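Local atomic coordinates of beta-1,3-xylanase (Alcaligenes sp., PDB entry 2COV), a protein that probably binds beta-1,3-xylan through a family 31 carbohydrate-binding module. Residues W32-L46 with N52-G64. Residues are numbered along the deposited sequence; the frame is centred on the assembly and turned at random.
Sequences WSAGWNYVCLNDYCL and NGAFRKTFNAVLG
Val39 O meets two groups. It accepts the backbone N-H of Leu46 at 2.9 Å (Leu46 N to Val39 O), and the rim of the Phe59 ring lies close by, with Phe59 CZ 3.3 Å from Val39 O and the oxygen near the ring plane. The bond to Leu46 belongs to the hairpin of 37-41 and 44-46, closed by a type I' turn from Leu41 to Tyr44 and by the Cys40-Cys45 disulfide. Phe59 packs against this hairpin. With CG anti to its own carbonyl carbon (chi1 -60°), Phe59 turns its ring toward the hairpin, and Leu41 CB comes over one face, 4.0 Å from the centroid, in a CH-pi contact. The Phe59 and Tyr44 rings meet edge to edge, Phe59 CE2 to Tyr44 CD2. Val39 CG1 touches Phe59 CE1, and Leu46 CD1 approaches Phe59 CE2 at 3.7 Å. Leu41 CD2 reaches on to Asn60 O.

Lys57 CG, anti to the backbone N, rests 3.6 Å from Leu46 CD1. A bend at chi2 (69°) then turns the amine end from the hairpin. Further along, Asn37 CG lies 3.4 Å from Phe55 CD2, with amide and ring planes 53° apart. Asn37 ND2 bonds Gly48 O, which helps fix the amide. Ala34 CB touches Phe55 CZ at 3.7 Å, and the Trp32 edge meets Phe55 CE1 through CZ3.

Strand 44-51 pairs with both 37-41 and 54-60, yet those two strands face each other mainly through side chains. Such layered packing is consistent with the immunoglobulin-like beta sandwich of the E-set clan.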
loop_
_atom_site.group_PDB
_atom_site.type_symbol
_atom_site.label_atom_id
_atom_site.label_comp_id
_atom_site.label_asym_id
_atom_site.label_seq_id
_atom_site.Cartn_x
_atom_site.Cartn_y
_atom_site.Cartn_z
ATOM N N TRP A 32 -16.320 9.687 -11.891
ATOM C CA TRP A 32 -16.336 8.978 -10.601
ATOM C C TRP A 32 -17.311 9.611 -9.634
ATOM O O TRP A 32 -17.499 10.830 -9.681
ATOM C CB TRP A 32 -14.988 8.992 -9.969
ATOM C CG TRP A 32 -13.831 8.649 -10.862
ATOM C CD1 TRP A 32 -13.369 7.422 -11.166
ATOM C CD2 TRP A 32 -12.945 9.574 -11.447
ATOM N NE1 TRP A 32 -12.289 7.547 -11.967
ATOM C CE2 TRP A 32 -11.992 8.848 -12.141
ATOM C CE3 TRP A 32 -12.859 10.967 -11.460
ATOM C CZ2 TRP A 32 -10.957 9.461 -12.824
ATOM C CZ3 TRP A 32 -11.826 11.558 -12.098
ATOM C CH2 TRP A 32 -10.919 10.824 -12.794
ATOM N N SER A 33 -17.829 8.869 -8.677
ATOM C CA SER A 33 -18.646 9.503 -7.653
ATOM C C SER A 33 -17.839 10.548 -6.872
ATOM O O SER A 33 -18.365 11.571 -6.531
ATOM C CB SER A 33 -19.244 8.426 -6.744
ATOM O OG SER A 33 -18.289 7.521 -6.239
ATOM N N ALA A 34 -16.581 10.286 -6.581
ATOM C CA ALA A 34 -15.666 11.302 -6.141
ATOM C C ALA A 34 -16.126 12.010 -4.879
ATOM O O ALA A 34 -15.987 13.217 -4.722
ATOM C CB ALA A 34 -15.289 12.238 -7.243
ATOM N N GLY A 35 -16.589 11.240 -3.875
ATOM C CA GLY A 35 -16.868 11.833 -2.560
ATOM C C GLY A 35 -15.670 12.413 -1.880
ATOM O O GLY A 35 -15.783 13.299 -1.053
ATOM N N TRP A 36 -14.517 11.835 -2.161
ATOM C CA TRP A 36 -13.206 12.386 -1.792
ATOM C C TRP A 36 -12.260 12.220 -2.980
ATOM O O TRP A 36 -12.522 11.409 -3.897
ATOM C CB TRP A 36 -12.621 11.763 -0.491
ATOM C CG TRP A 36 -12.473 10.266 -0.560
ATOM C CD1 TRP A 36 -13.348 9.341 -0.094
ATOM C CD2 TRP A 36 -11.418 9.490 -1.197
ATOM N NE1 TRP A 36 -12.952 8.095 -0.357
ATOM C CE2 TRP A 36 -11.758 8.145 -1.040
ATOM C CE3 TRP A 36 -10.247 9.830 -1.843
ATOM C CZ2 TRP A 36 -10.975 7.141 -1.564
ATOM C CZ3 TRP A 36 -9.450 8.817 -2.355
ATOM C CH2 TRP A 36 -9.831 7.490 -2.262
ATOM N N ASN A 37 -11.177 13.024 -2.970
ATOM C CA ASN A 37 -10.104 12.894 -3.965
ATOM C C ASN A 37 -8.835 13.469 -3.414
ATOM O O ASN A 37 -8.873 14.439 -2.651
ATOM C CB ASN A 37 -10.490 13.580 -5.294
ATOM C CG ASN A 37 -10.299 15.089 -5.251
ATOM O OD1 ASN A 37 -9.254 15.571 -5.675
ATOM N ND2 ASN A 37 -11.289 15.833 -4.697
ATOM N N TYR A 38 -7.713 12.908 -3.829
ATOM C CA TYR A 38 -6.397 13.453 -3.498
ATOM C C TYR A 38 -5.573 13.600 -4.756
ATOM O O TYR A 38 -5.570 12.719 -5.592
ATOM C CB TYR A 38 -5.635 12.599 -2.494
ATOM C CG TYR A 38 -6.221 12.624 -1.100
ATOM C CD1 TYR A 38 -7.216 11.766 -0.733
ATOM C CD2 TYR A 38 -5.774 13.534 -0.165
ATOM C CE1 TYR A 38 -7.816 11.846 0.508
ATOM C CE2 TYR A 38 -6.316 13.623 1.066
ATOM C CZ TYR A 38 -7.356 12.808 1.398
ATOM O OH TYR A 38 -7.947 12.889 2.641
ATOM N N VAL A 39 -4.861 14.716 -4.801
ATOM C CA VAL A 39 -3.843 14.956 -5.790
ATOM C C VAL A 39 -2.518 14.965 -5.042
ATOM O O VAL A 39 -2.403 15.587 -4.018
ATOM C CB VAL A 39 -4.132 16.314 -6.454
ATOM C CG1 VAL A 39 -3.113 16.573 -7.459
ATOM C CG2 VAL A 39 -5.546 16.348 -7.072
ATOM N N CYS A 40 -1.502 14.318 -5.613
ATOM C CA CYS A 40 -0.215 14.174 -4.911
ATOM C C CYS A 40 0.947 14.411 -5.851
ATOM O O CYS A 40 0.891 14.114 -7.063
ATOM C CB CYS A 40 -0.026 12.768 -4.327
ATOM S SG CYS A 40 -1.511 12.006 -3.653
ATOM N N LEU A 41 2.021 14.906 -5.244
ATOM C CA LEU A 41 3.310 15.067 -5.939
ATOM C C LEU A 41 4.334 14.364 -5.060
ATOM O O LEU A 41 4.513 14.721 -3.891
ATOM C CB LEU A 41 3.675 16.572 -6.025
ATOM C CG LEU A 41 4.847 16.888 -6.902
ATOM C CD1 LEU A 41 4.466 16.772 -8.340
ATOM C CD2 LEU A 41 5.435 18.308 -6.619
ATOM N N ASN A 42 4.997 13.368 -5.617
ATOM C CA ASN A 42 5.922 12.577 -4.852
ATOM C C ASN A 42 5.341 12.061 -3.543
ATOM O O ASN A 42 6.020 11.982 -2.479
ATOM C CB ASN A 42 7.263 13.304 -4.572
ATOM C CG ASN A 42 8.153 13.429 -5.766
ATOM O OD1 ASN A 42 7.875 12.861 -6.847
ATOM N ND2 ASN A 42 9.224 14.180 -5.632
ATOM N N ASP A 43 4.082 11.620 -3.602
ATOM C CA ASP A 43 3.391 11.022 -2.468
ATOM C C ASP A 43 3.084 11.982 -1.311
ATOM O O ASP A 43 2.728 11.564 -0.217
ATOM C CB ASP A 43 4.102 9.740 -1.900
ATOM C CG ASP A 43 4.608 8.839 -2.977
ATOM O OD1 ASP A 43 5.869 8.662 -3.138
ATOM O OD2 ASP A 43 3.747 8.324 -3.728
ATOM N N TYR A 44 3.212 13.288 -1.565
ATOM C CA TYR A 44 2.696 14.346 -0.672
ATOM C C TYR A 44 1.315 14.692 -1.232
ATOM O O TYR A 44 1.243 15.151 -2.360
ATOM C CB TYR A 44 3.633 15.540 -0.696
ATOM C CG TYR A 44 3.121 16.686 0.116
ATOM C CD1 TYR A 44 3.391 16.768 1.454
ATOM C CD2 TYR A 44 2.388 17.693 -0.470
ATOM C CE1 TYR A 44 2.907 17.842 2.187
ATOM C CE2 TYR A 44 1.916 18.762 0.312
ATOM C CZ TYR A 44 2.147 18.799 1.623
ATOM O OH TYR A 44 1.693 19.869 2.386
ATOM N N CYS A 45 0.297 14.350 -0.464
ATOM C CA CYS A 45 -1.094 14.370 -0.973
ATOM C C CYS A 45 -1.930 15.423 -0.318
ATOM O O CYS A 45 -1.874 15.607 0.889
ATOM C CB CYS A 45 -1.747 13.020 -0.708
ATOM S SG CYS A 45 -0.938 11.613 -1.625
ATOM N N LEU A 46 -2.770 16.068 -1.149
ATOM C CA LEU A 46 -3.749 17.077 -0.718
ATOM C C LEU A 46 -5.047 16.817 -1.334
ATOM O O LEU A 46 -5.130 16.370 -2.431
ATOM C CB LEU A 46 -3.265 18.472 -1.133
ATOM C CG LEU A 46 -1.933 18.948 -0.655
ATOM C CD1 LEU A 46 -1.418 20.218 -1.384
ATOM C CD2 LEU A 46 -2.121 19.247 0.836
ATOM N N ASN A 52 -13.616 23.845 -13.103
ATOM C CA ASN A 52 -13.504 23.826 -14.549
ATOM C C ASN A 52 -13.210 22.485 -15.140
ATOM O O ASN A 52 -12.417 22.351 -16.079
ATOM C CB ASN A 52 -12.538 24.934 -14.969
ATOM C CG ASN A 52 -13.245 26.293 -14.877
ATOM O OD1 ASN A 52 -14.198 26.523 -15.588
ATOM N ND2 ASN A 52 -12.764 27.187 -13.987
ATOM N N GLY A 53 -13.862 21.470 -14.568
ATOM C CA GLY A 53 -13.821 20.172 -15.179
ATOM C C GLY A 53 -12.682 19.247 -14.747
ATOM O O GLY A 53 -12.623 18.148 -15.277
ATOM N N ALA A 54 -11.866 19.655 -13.778
ATOM C CA ALA A 54 -10.739 18.863 -13.347
ATOM C C ALA A 54 -10.572 19.018 -11.849
ATOM O O ALA A 54 -10.836 20.088 -11.266
ATOM C CB ALA A 54 -9.459 19.315 -14.070
ATOM N N PHE A 55 -10.015 17.981 -11.265
ATOM C CA PHE A 55 -9.560 17.971 -9.895
ATOM C C PHE A 55 -8.149 18.466 -9.861
ATOM O O PHE A 55 -7.343 17.917 -10.606
ATOM C CB PHE A 55 -9.646 16.580 -9.295
ATOM C CG PHE A 55 -11.073 16.042 -9.220
ATOM C CD1 PHE A 55 -11.586 15.300 -10.242
ATOM C CD2 PHE A 55 -11.829 16.276 -8.096
ATOM C CE1 PHE A 55 -12.887 14.802 -10.166
ATOM C CE2 PHE A 55 -13.159 15.809 -8.017
ATOM C CZ PHE A 55 -13.636 15.066 -9.047
ATOM N N ARG A 56 -7.787 19.432 -9.010
ATOM C CA ARG A 56 -6.532 20.111 -9.169
ATOM C C ARG A 56 -5.963 20.607 -7.856
ATOM O O ARG A 56 -6.740 20.941 -6.943
ATOM C CB ARG A 56 -6.649 21.210 -10.135
ATOM C CG ARG A 56 -7.614 22.256 -9.926
ATOM C CD ARG A 56 -7.855 23.169 -11.443
ATOM N NE ARG A 56 -8.822 22.971 -12.494
ATOM C CZ ARG A 56 -8.434 23.142 -13.723
ATOM N NH1 ARG A 56 -9.248 22.983 -14.708
ATOM N NH2 ARG A 56 -7.078 23.398 -14.005
ATOM N N LYS A 57 -4.626 20.626 -7.731
ATOM C CA LYS A 57 -3.971 21.199 -6.594
ATOM C C LYS A 57 -2.566 21.634 -6.996
ATOM O O LYS A 57 -1.981 21.050 -7.893
ATOM C CB LYS A 57 -3.901 20.226 -5.402
ATOM C CG LYS A 57 -3.857 20.913 -3.996
ATOM C CD LYS A 57 -5.168 21.565 -3.671
ATOM C CE LYS A 57 -5.074 22.277 -2.311
ATOM N NZ LYS A 57 -6.085 23.251 -2.051
ATOM N N THR A 58 -2.044 22.664 -6.330
ATOM C CA THR A 58 -0.706 23.180 -6.583
ATOM C C THR A 58 0.272 22.814 -5.474
ATOM O O THR A 58 -0.078 22.688 -4.284
ATOM C CB THR A 58 -0.779 24.715 -6.787
ATOM O OG1 THR A 58 -1.689 25.002 -7.893
ATOM C CG2 THR A 58 0.547 25.324 -7.003
ATOM N N PHE A 59 1.544 22.660 -5.876
ATOM C CA PHE A 59 2.634 22.203 -5.027
ATOM C C PHE A 59 3.894 22.969 -5.369
ATOM O O PHE A 59 4.041 23.478 -6.465
ATOM C CB PHE A 59 2.937 20.721 -5.364
ATOM C CG PHE A 59 1.768 19.793 -5.158
ATOM C CD1 PHE A 59 0.852 19.612 -6.149
ATOM C CD2 PHE A 59 1.604 19.128 -3.992
ATOM C CE1 PHE A 59 -0.243 18.783 -5.947
ATOM C CE2 PHE A 59 0.554 18.262 -3.799
ATOM C CZ PHE A 59 -0.375 18.109 -4.786
ATOM N N ASN A 60 4.817 23.002 -4.421
ATOM C CA ASN A 60 6.169 23.480 -4.704
ATOM C C ASN A 60 6.848 22.509 -5.661
ATOM O O ASN A 60 6.688 21.289 -5.496
ATOM C CB ASN A 60 6.995 23.552 -3.425
ATOM C CG ASN A 60 6.419 24.481 -2.388
ATOM O OD1 ASN A 60 5.976 25.602 -2.676
ATOM N ND2 ASN A 60 6.438 24.006 -1.160
ATOM N N ALA A 61 7.630 22.995 -6.585
ATOM C CA ALA A 61 8.404 22.143 -7.493
ATOM C C ALA A 61 9.585 22.907 -8.045
ATOM O O ALA A 61 9.687 24.132 -7.916
ATOM C CB ALA A 61 7.536 21.625 -8.632
ATOM N N VAL A 62 10.458 22.195 -8.741
ATOM C CA VAL A 62 11.671 22.786 -9.338
ATOM C C VAL A 62 11.701 22.386 -10.800
ATOM O O VAL A 62 11.633 21.212 -11.120
ATOM C CB VAL A 62 12.916 22.283 -8.632
ATOM C CG1 VAL A 62 14.192 22.766 -9.342
ATOM C CG2 VAL A 62 12.890 22.720 -7.217
ATOM N N LEU A 63 11.764 23.348 -11.692
ATOM C CA LEU A 63 11.842 23.077 -13.114
ATOM C C LEU A 63 12.983 22.118 -13.444
ATOM O O LEU A 63 14.105 22.312 -12.965
ATOM C CB LEU A 63 11.997 24.358 -13.929
ATOM C CG LEU A 63 10.752 25.188 -14.099
ATOM C CD1 LEU A 63 11.189 26.589 -14.562
ATOM C CD2 LEU A 63 9.803 24.498 -15.061
ATOM N N GLY A 64 12.682 21.097 -14.282
ATOM C CA GLY A 64 13.653 20.111 -14.711
ATOM C C GLY A 64 13.790 18.933 -13.821
ATOM O O GLY A 64 14.491 17.992 -14.208
#